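Insect group II chitinase (Ostrinia furnacalis, PDB 5Y2A) probably hydrolyses the beta-1,4 linkages of chitin as a family 18 glycoside hydrolase, this part being the second catalytic domain of the insect enzyme. Local coordinates at residues V245-G257 with Y267-F281. Sequence-based numbering, arbitrary orientation.
Sequences VPFYGQSFSVVEG and YAGGEAGDETRARGF
Ser253 and Tyr267 meet where one end of 267-281 lies antiparallel beside strand 248-254, the other end returning to it at the non-hydrogen-bonded pair Gln250-Phe281: Ser253 N donates to Ala268 O (2.9 Å), Tyr267 N returns a bond to Ser253 O, and farther along Ser251 N donates to Gly280 O (2.9 Å). The Tyr267 ring is laid over Ser253 by a chi1 of 65°, which sets CG between the backbone N and the carbonyl carbon. Ser253 CB then makes a CH-pi contact over one ring face, 3.8 Å from the centroid, while Val254 O and Val255 N lie at the ring edge. Tyr267 OH bonds to Asp314, and a water links Tyr267 OH, Ser253 OG and Arg279 NH2. A leucine here would probably leave Asp314 and this water without their phenolic partner and Ser253 CB without an aromatic face. Ser253 OG donates to Gly269 O at 2.8 Å, and Arg279 NH2 reaches the same oxygen from the opposite face of the carbonyl plane, so two donors grip it. Strand 241-254 belongs to the TIM barrel of family 18 and runs on beyond it into a beta hairpin with strand 266-269, after which the chain loops out and comes back at Gly280. There the type II turn from Ala278 to Phe281 puts Gly280 at phi 93°, where a side chain would jam against the preceding carbonyl. Ser251 OG points into the loop and holds a water at 2.6 Å; the same water also bridges to Glu271 O and Phe281 O. Toward the barrel, Phe281 CE2 comes within 3.4 Å of Tyr248 CD2, over one face of the tyrosine; the near-parallel planes (19°) are displaced laterally enough that little of one ring lies over the other. Tyr248 OH and Gln250 NE2 both bond to Asp196. At the loop's outer side, Glu271 pairs with Lys90 of the second subunit.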
ATOM      1  N   VAL A 245     -20.418 -10.050  -1.006  1.00 11.52           N
ATOM      2  CA  VAL A 245     -20.131 -10.448   0.369  1.00 13.13           C
ATOM      3  C   VAL A 245     -18.616 -10.414   0.529  1.00 11.35           C
ATOM      4  O   VAL A 245     -17.908 -11.061  -0.255  1.00 11.80           O
ATOM      5  CB  VAL A 245     -20.687 -11.850   0.677  1.00 12.59           C
ATOM      6  CG1 VAL A 245     -20.363 -12.262   2.115  1.00 13.76           C
ATOM      7  CG2 VAL A 245     -22.190 -11.926   0.401  1.00 12.39           C
ATOM      8  N   PRO A 246     -18.075  -9.693   1.514  1.00 15.27           N
ATOM      9  CA  PRO A 246     -16.618  -9.695   1.720  1.00 12.21           C
ATOM     10  C   PRO A 246     -16.181 -10.964   2.447  1.00 12.97           C
ATOM     11  O   PRO A 246     -16.803 -11.380   3.427  1.00 11.20           O
ATOM     12  CB  PRO A 246     -16.384  -8.450   2.583  1.00 11.49           C
ATOM     13  CG  PRO A 246     -17.655  -8.361   3.413  1.00 12.70           C
ATOM     14  CD  PRO A 246     -18.772  -8.832   2.487  1.00 14.20           C
ATOM     15  N   PHE A 247     -15.106 -11.583   1.955  1.00 10.50           N
ATOM     16  CA  PHE A 247     -14.485 -12.730   2.608  1.00 10.33           C
ATOM     17  C   PHE A 247     -13.265 -12.318   3.432  1.00 12.24           C
ATOM     18  O   PHE A 247     -12.341 -13.116   3.631  1.00 11.65           O
ATOM     19  CB  PHE A 247     -14.098 -13.792   1.571  1.00 11.76           C
ATOM     20  CG  PHE A 247     -15.272 -14.574   0.993  1.00 11.33           C
ATOM     21  CD1 PHE A 247     -16.580 -14.301   1.374  1.00 11.42           C
ATOM     22  CD2 PHE A 247     -15.048 -15.597   0.072  1.00 13.90           C
ATOM     23  CE1 PHE A 247     -17.652 -15.033   0.842  1.00 13.66           C
ATOM     24  CE2 PHE A 247     -16.108 -16.332  -0.474  1.00 11.38           C
ATOM     25  CZ  PHE A 247     -17.413 -16.054  -0.082  1.00 12.67           C
ATOM     26  N   TYR A 248     -13.260 -11.081   3.928  1.00 13.09           N
ATOM     27  CA  TYR A 248     -12.133 -10.505   4.648  1.00 13.39           C
ATOM     28  C   TYR A 248     -12.687  -9.509   5.652  1.00 13.05           C
ATOM     29  O   TYR A 248     -13.852  -9.110   5.581  1.00 12.88           O
ATOM     30  CB  TYR A 248     -11.153  -9.793   3.701  1.00 11.81           C
ATOM     31  CG  TYR A 248     -11.818  -8.625   3.016  1.00 12.93           C
ATOM     32  CD1 TYR A 248     -12.560  -8.815   1.856  1.00 13.55           C
ATOM     33  CD2 TYR A 248     -11.751  -7.339   3.553  1.00 13.38           C
ATOM     34  CE1 TYR A 248     -13.206  -7.766   1.242  1.00 14.82           C
ATOM     35  CE2 TYR A 248     -12.399  -6.278   2.942  1.00 13.42           C
ATOM     36  CZ  TYR A 248     -13.122  -6.503   1.781  1.00 15.78           C
ATOM     37  OH  TYR A 248     -13.767  -5.466   1.151  1.00 16.26           O
ATOM     38  N   GLY A 249     -11.828  -9.070   6.559  1.00 11.65           N
ATOM     39  CA  GLY A 249     -12.200  -8.085   7.554  1.00 12.37           C
ATOM     40  C   GLY A 249     -11.402  -6.806   7.402  1.00 14.25           C
ATOM     41  O   GLY A 249     -10.295  -6.809   6.864  1.00 13.30           O
ATOM     42  N   GLN A 250     -11.992  -5.704   7.856  1.00 11.69           N
ATOM     43  CA  GLN A 250     -11.275  -4.447   8.007  1.00 12.93           C
ATOM     44  C   GLN A 250     -10.764  -4.362   9.437  1.00 15.13           C
ATOM     45  O   GLN A 250     -11.545  -4.497  10.384  1.00 14.26           O
ATOM     46  CB  GLN A 250     -12.184  -3.256   7.695  1.00 12.52           C
ATOM     47  CG  GLN A 250     -12.555  -3.125   6.226  1.00 13.79           C
ATOM     48  CD  GLN A 250     -11.434  -2.530   5.398  1.00 15.67           C
ATOM     49  OE1 GLN A 250     -10.432  -2.052   5.934  1.00 13.36           O
ATOM     50  NE2 GLN A 250     -11.590  -2.567   4.078  1.00 15.43           N
ATOM     51  N   SER A 251      -9.459  -4.154   9.594  1.00 11.44           N
ATOM     52  CA  SER A 251      -8.822  -4.184  10.899  1.00 12.51           C
ATOM     53  C   SER A 251      -8.392  -2.788  11.324  1.00 13.64           C
ATOM     54  O   SER A 251      -8.126  -1.911  10.492  1.00 12.02           O
ATOM     55  CB  SER A 251      -7.608  -5.114  10.907  1.00 12.78           C
ATOM     56  OG  SER A 251      -6.539  -4.515  10.205  1.00 12.53           O
ATOM     57  N   PHE A 252      -8.324  -2.606  12.641  1.00 12.58           N
ATOM     58  CA  PHE A 252      -8.043  -1.323  13.261  1.00 14.19           C
ATOM     59  C   PHE A 252      -7.124  -1.521  14.455  1.00 16.03           C
ATOM     60  O   PHE A 252      -7.135  -2.573  15.102  1.00 15.48           O
ATOM     61  CB  PHE A 252      -9.307  -0.620  13.789  1.00 11.88           C
ATOM     62  CG  PHE A 252     -10.414  -0.443  12.780  1.00 13.68           C
ATOM     63  CD1 PHE A 252     -11.189  -1.518  12.369  1.00 16.03           C
ATOM     64  CD2 PHE A 252     -10.735   0.822  12.314  1.00 14.17           C
ATOM     65  CE1 PHE A 252     -12.229  -1.341  11.475  1.00 14.74           C
ATOM     66  CE2 PHE A 252     -11.777   1.006  11.421  1.00 13.39           C
ATOM     67  CZ  PHE A 252     -12.523  -0.074  11.001  1.00 15.43           C
ATOM     68  N   SER A 253      -6.351  -0.484  14.762  1.00 15.71           N
ATOM     69  CA  SER A 253      -5.663  -0.361  16.045  1.00 15.50           C
ATOM     70  C   SER A 253      -6.362   0.735  16.848  1.00 14.70           C
ATOM     71  O   SER A 253      -6.461   1.873  16.378  1.00 15.34           O
ATOM     72  CB  SER A 253      -4.181  -0.046  15.843  1.00 15.96           C
ATOM     73  OG  SER A 253      -3.531  -1.094  15.124  1.00 14.57           O
ATOM     74  N   VAL A 254      -6.852   0.390  18.055  1.00 18.28           N
ATOM     75  CA  VAL A 254      -7.746   1.258  18.824  1.00 18.46           C
ATOM     76  C   VAL A 254      -6.942   2.112  19.800  1.00 19.53           C
ATOM     77  O   VAL A 254      -6.003   1.631  20.446  1.00 16.67           O
ATOM     78  CB  VAL A 254      -8.809   0.423  19.566  1.00 17.06           C
ATOM     79  CG1 VAL A 254      -9.782   1.340  20.345  1.00 15.20           C
ATOM     80  CG2 VAL A 254      -9.595  -0.458  18.582  1.00 16.74           C
ATOM     81  N   VAL A 255      -7.330   3.386  19.922  1.00 20.18           N
ATOM     82  CA  VAL A 255      -6.679   4.290  20.868  1.00 22.95           C
ATOM     83  C   VAL A 255      -6.751   3.709  22.278  1.00 23.69           C
ATOM     84  O   VAL A 255      -7.780   3.166  22.698  1.00 22.12           O
ATOM     85  CB  VAL A 255      -7.325   5.683  20.788  1.00 25.37           C
ATOM     86  CG1 VAL A 255      -6.884   6.559  21.951  1.00 24.69           C
ATOM     87  CG2 VAL A 255      -6.998   6.347  19.455  1.00 21.30           C
ATOM     88  N   GLU A 256      -5.639   3.800  23.008  1.00 23.92           N
ATOM     89  CA  GLU A 256      -5.580   3.292  24.377  1.00 26.46           C
ATOM     90  C   GLU A 256      -6.742   3.825  25.207  1.00 26.10           C
ATOM     91  O   GLU A 256      -7.060   5.017  25.160  1.00 24.15           O
ATOM     92  CB  GLU A 256      -4.266   3.698  25.041  1.00 33.31           C
ATOM     93  CG  GLU A 256      -4.038   3.026  26.390  1.00 37.24           C
ATOM     94  CD  GLU A 256      -2.618   3.190  26.883  1.00 56.44           C
ATOM     95  OE1 GLU A 256      -2.351   4.223  27.532  1.00 61.47           O
ATOM     96  OE2 GLU A 256      -1.767   2.316  26.615  1.00 65.27           O
ATOM     97  N   GLY A 257      -7.394   2.927  25.941  1.00 26.77           N
ATOM     98  CA  GLY A 257      -8.472   3.305  26.829  1.00 25.56           C
ATOM     99  C   GLY A 257      -9.806   3.573  26.170  1.00 28.89           C
ATOM    100  O   GLY A 257     -10.750   3.960  26.869  1.00 29.26           O
ATOM    101  N   TYR A 267      -6.235   4.755  15.675  1.00 16.62           N
ATOM    102  CA  TYR A 267      -5.068   5.504  15.242  1.00 19.49           C
ATOM    103  C   TYR A 267      -4.343   4.895  14.047  1.00 20.64           C
ATOM    104  O   TYR A 267      -3.440   5.541  13.503  1.00 17.52           O
ATOM    105  CB  TYR A 267      -4.077   5.658  16.409  1.00 18.72           C
ATOM    106  CG  TYR A 267      -3.477   4.354  16.892  1.00 18.24           C
ATOM    107  CD1 TYR A 267      -2.323   3.841  16.316  1.00 17.24           C
ATOM    108  CD2 TYR A 267      -4.063   3.637  17.927  1.00 18.32           C
ATOM    109  CE1 TYR A 267      -1.774   2.656  16.745  1.00 19.12           C
ATOM    110  CE2 TYR A 267      -3.511   2.444  18.375  1.00 18.10           C
ATOM    111  CZ  TYR A 267      -2.365   1.961  17.779  1.00 17.71           C
ATOM    112  OH  TYR A 267      -1.809   0.770  18.209  1.00 18.37           O
ATOM    113  N   ALA A 268      -4.707   3.687  13.622  1.00 16.83           N
ATOM    114  CA  ALA A 268      -4.047   3.038  12.495  1.00 15.69           C
ATOM    115  C   ALA A 268      -4.898   1.854  12.060  1.00 16.28           C
ATOM    116  O   ALA A 268      -5.851   1.470  12.736  1.00 14.50           O
ATOM    117  CB  ALA A 268      -2.635   2.574  12.865  1.00 16.07           C
ATOM    118  N   GLY A 269      -4.551   1.287  10.913  1.00 16.63           N
ATOM    119  CA  GLY A 269      -5.050  -0.030  10.587  1.00 15.09           C
ATOM    120  C   GLY A 269      -4.482  -1.059  11.548  1.00 15.43           C
ATOM    121  O   GLY A 269      -3.533  -0.810  12.292  1.00 17.04           O
ATOM    122  N   GLY A 270      -5.085  -2.240  11.548  1.00 12.44           N
ATOM    123  CA  GLY A 270      -4.565  -3.323  12.360  1.00 13.58           C
ATOM    124  C   GLY A 270      -3.222  -3.832  11.863  1.00 15.17           C
ATOM    125  O   GLY A 270      -2.821  -3.592  10.728  1.00 11.38           O
ATOM    126  N   GLU A 271      -2.499  -4.514  12.758  1.00 15.27           N
ATOM    127  CA  GLU A 271      -1.306  -5.265  12.370  1.00 15.73           C
ATOM    128  C   GLU A 271      -1.606  -6.163  11.176  1.00 13.38           C
ATOM    129  O   GLU A 271      -2.679  -6.766  11.087  1.00 11.97           O
ATOM    130  CB  GLU A 271      -0.821  -6.131  13.541  1.00 16.68           C
ATOM    131  CG  GLU A 271      -0.257  -5.391  14.747  1.00 15.07           C
ATOM    132  CD  GLU A 271       1.101  -4.764  14.460  1.00 19.05           C
ATOM    133  OE1 GLU A 271       1.932  -5.433  13.814  1.00 20.30           O
ATOM    134  OE2 GLU A 271       1.336  -3.616  14.875  1.00 23.45           O
ATOM    135  N   ALA A 272      -0.648  -6.249  10.254  1.00 13.66           N
ATOM    136  CA  ALA A 272      -0.843  -7.043   9.047  1.00 14.66           C
ATOM    137  C   ALA A 272      -0.889  -8.532   9.372  1.00 15.05           C
ATOM    138  O   ALA A 272      -0.237  -9.006  10.303  1.00 13.69           O
ATOM    139  CB  ALA A 272       0.278  -6.777   8.044  1.00 15.19           C
ATOM    140  N   GLY A 273      -1.671  -9.277   8.583  1.00 13.63           N
ATOM    141  CA  GLY A 273      -1.661 -10.719   8.693  1.00 14.87           C
ATOM    142  C   GLY A 273      -0.443 -11.344   8.029  1.00 14.52           C
ATOM    143  O   GLY A 273       0.181 -10.757   7.140  1.00 14.40           O
ATOM    144  N   ASP A 274      -0.125 -12.575   8.453  1.00 15.95           N
ATOM    145  CA  ASP A 274       1.054 -13.265   7.928  1.00 16.48           C
ATOM    146  C   ASP A 274       0.931 -13.521   6.433  1.00 14.75           C
ATOM    147  O   ASP A 274       1.928 -13.491   5.700  1.00 14.78           O
ATOM    148  CB  ASP A 274       1.268 -14.603   8.638  1.00 20.62           C
ATOM    149  CG  ASP A 274       1.613 -14.453  10.103  1.00 30.07           C
ATOM    150  OD1 ASP A 274       1.888 -13.321  10.557  1.00 23.23           O
ATOM    151  OD2 ASP A 274       1.627 -15.492  10.797  1.00 31.95           O
ATOM    152  N   GLU A 275      -0.277 -13.803   5.966  1.00 12.88           N
ATOM    153  CA  GLU A 275      -0.450 -14.161   4.566  1.00 14.15           C
ATOM    154  C   GLU A 275      -0.833 -12.971   3.701  1.00 16.57           C
ATOM    155  O   GLU A 275      -0.300 -12.819   2.597  1.00 15.28           O
ATOM    156  CB  GLU A 275      -1.513 -15.256   4.433  1.00 16.39           C
ATOM    157  CG  GLU A 275      -1.018 -16.640   4.822  1.00 15.96           C
ATOM    158  CD  GLU A 275      -1.040 -16.880   6.320  1.00 22.06           C
ATOM    159  OE1 GLU A 275      -1.948 -16.370   7.010  1.00 19.96           O
ATOM    160  OE2 GLU A 275      -0.132 -17.582   6.809  1.00 26.89           O
ATOM    161  N   THR A 276      -1.733 -12.107   4.171  1.00 12.24           N
ATOM    162  CA  THR A 276      -2.173 -11.005   3.324  1.00 14.56           C
ATOM    163  C   THR A 276      -1.268  -9.779   3.403  1.00 13.42           C
ATOM    164  O   THR A 276      -1.246  -8.990   2.452  1.00 12.41           O
ATOM    165  CB  THR A 276      -3.630 -10.627   3.648  1.00 12.11           C
ATOM    166  OG1 THR A 276      -3.788 -10.356   5.049  1.00 13.39           O
ATOM    167  CG2 THR A 276      -4.571 -11.773   3.229  1.00 13.16           C
ATOM    168  N   ARG A 277      -0.516  -9.613   4.489  1.00 11.63           N
ATOM    169  CA  ARG A 277       0.568  -8.625   4.569  1.00 13.92           C
ATOM    170  C   ARG A 277       0.103  -7.222   4.185  1.00 17.70           C
ATOM    171  O   ARG A 277       0.765  -6.507   3.432  1.00 17.51           O
ATOM    172  CB  ARG A 277       1.735  -9.062   3.680  1.00 16.97           C
ATOM    173  CG  ARG A 277       2.247 -10.454   3.979  1.00 16.73           C
ATOM    174  CD  ARG A 277       3.031 -10.995   2.794  1.00 15.94           C
ATOM    175  NE  ARG A 277       2.044 -11.315   1.765  1.00 18.20           N
ATOM    176  CZ  ARG A 277       2.281 -11.422   0.462  1.00 15.66           C
ATOM    177  NH1 ARG A 277       3.502 -11.253  -0.030  1.00 13.89           N
ATOM    178  NH2 ARG A 277       1.271 -11.690  -0.352  1.00 18.10           N
ATOM    179  N   ALA A 278      -1.040  -6.811   4.725  1.00 12.11           N
ATOM    180  CA  ALA A 278      -1.550  -5.476   4.426  1.00 15.03           C
ATOM    181  C   ALA A 278      -2.245  -4.943   5.666  1.00 16.55           C
ATOM    182  O   ALA A 278      -3.332  -5.417   6.011  1.00 13.37           O
ATOM    183  CB  ALA A 278      -2.503  -5.511   3.229  1.00 17.60           C
ATOM    184  N   ARG A 279      -1.654  -3.932   6.303  1.00 15.23           N
ATOM    185  CA  ARG A 279      -2.277  -3.364   7.487  1.00 13.01           C
ATOM    186  C   ARG A 279      -3.664  -2.836   7.132  1.00 13.16           C
ATOM    187  O   ARG A 279      -3.869  -2.243   6.072  1.00 12.54           O
ATOM    188  CB  ARG A 279      -1.417  -2.234   8.059  1.00 14.24           C
ATOM    189  CG  ARG A 279      -0.046  -2.650   8.636  1.00 15.62           C
ATOM    190  CD  ARG A 279       0.615  -1.420   9.253  1.00 19.92           C
ATOM    191  NE  ARG A 279      -0.149  -0.969  10.416  1.00 22.21           N
ATOM    192  CZ  ARG A 279       0.143  -1.269  11.677  1.00 23.47           C
ATOM    193  NH1 ARG A 279       1.237  -1.963  11.966  1.00 20.65           N
ATOM    194  NH2 ARG A 279      -0.634  -0.832  12.658  1.00 19.38           N
ATOM    195  N   GLY A 280      -4.619  -3.049   8.033  1.00  9.09           N
ATOM    196  CA  GLY A 280      -6.004  -2.683   7.802  1.00 12.68           C
ATOM    197  C   GLY A 280      -6.864  -3.779   7.214  1.00 12.85           C
ATOM    198  O   GLY A 280      -8.080  -3.592   7.103  1.00 12.62           O
ATOM    199  N   PHE A 281      -6.287  -4.947   6.929  1.00 13.56           N
ATOM    200  CA  PHE A 281      -6.938  -5.988   6.153  1.00 14.08           C
ATOM    201  C   PHE A 281      -6.554  -7.339   6.746  1.00 12.80           C
ATOM    202  O   PHE A 281      -5.390  -7.557   7.089  1.00 10.59           O
ATOM    203  CB  PHE A 281      -6.499  -5.868   4.677  1.00 17.60           C
ATOM    204  CG  PHE A 281      -7.059  -6.918   3.769  1.00 18.43           C
ATOM    205  CD1 PHE A 281      -6.449  -8.159   3.648  1.00 21.79           C
ATOM    206  CD2 PHE A 281      -8.168  -6.642   2.984  1.00 23.27           C
ATOM    207  CE1 PHE A 281      -6.956  -9.119   2.794  1.00 26.10           C
ATOM    208  CE2 PHE A 281      -8.681  -7.602   2.122  1.00 22.48           C
ATOM    209  CZ  PHE A 281      -8.073  -8.838   2.028  1.00 24.07           C
TER
HETATM  210  O   HOH W   1      -4.631  -6.040   9.230  1.00 12.30           O
HETATM  211  O   HOH W   2      -0.755  -0.909  15.730  1.00 27.02           O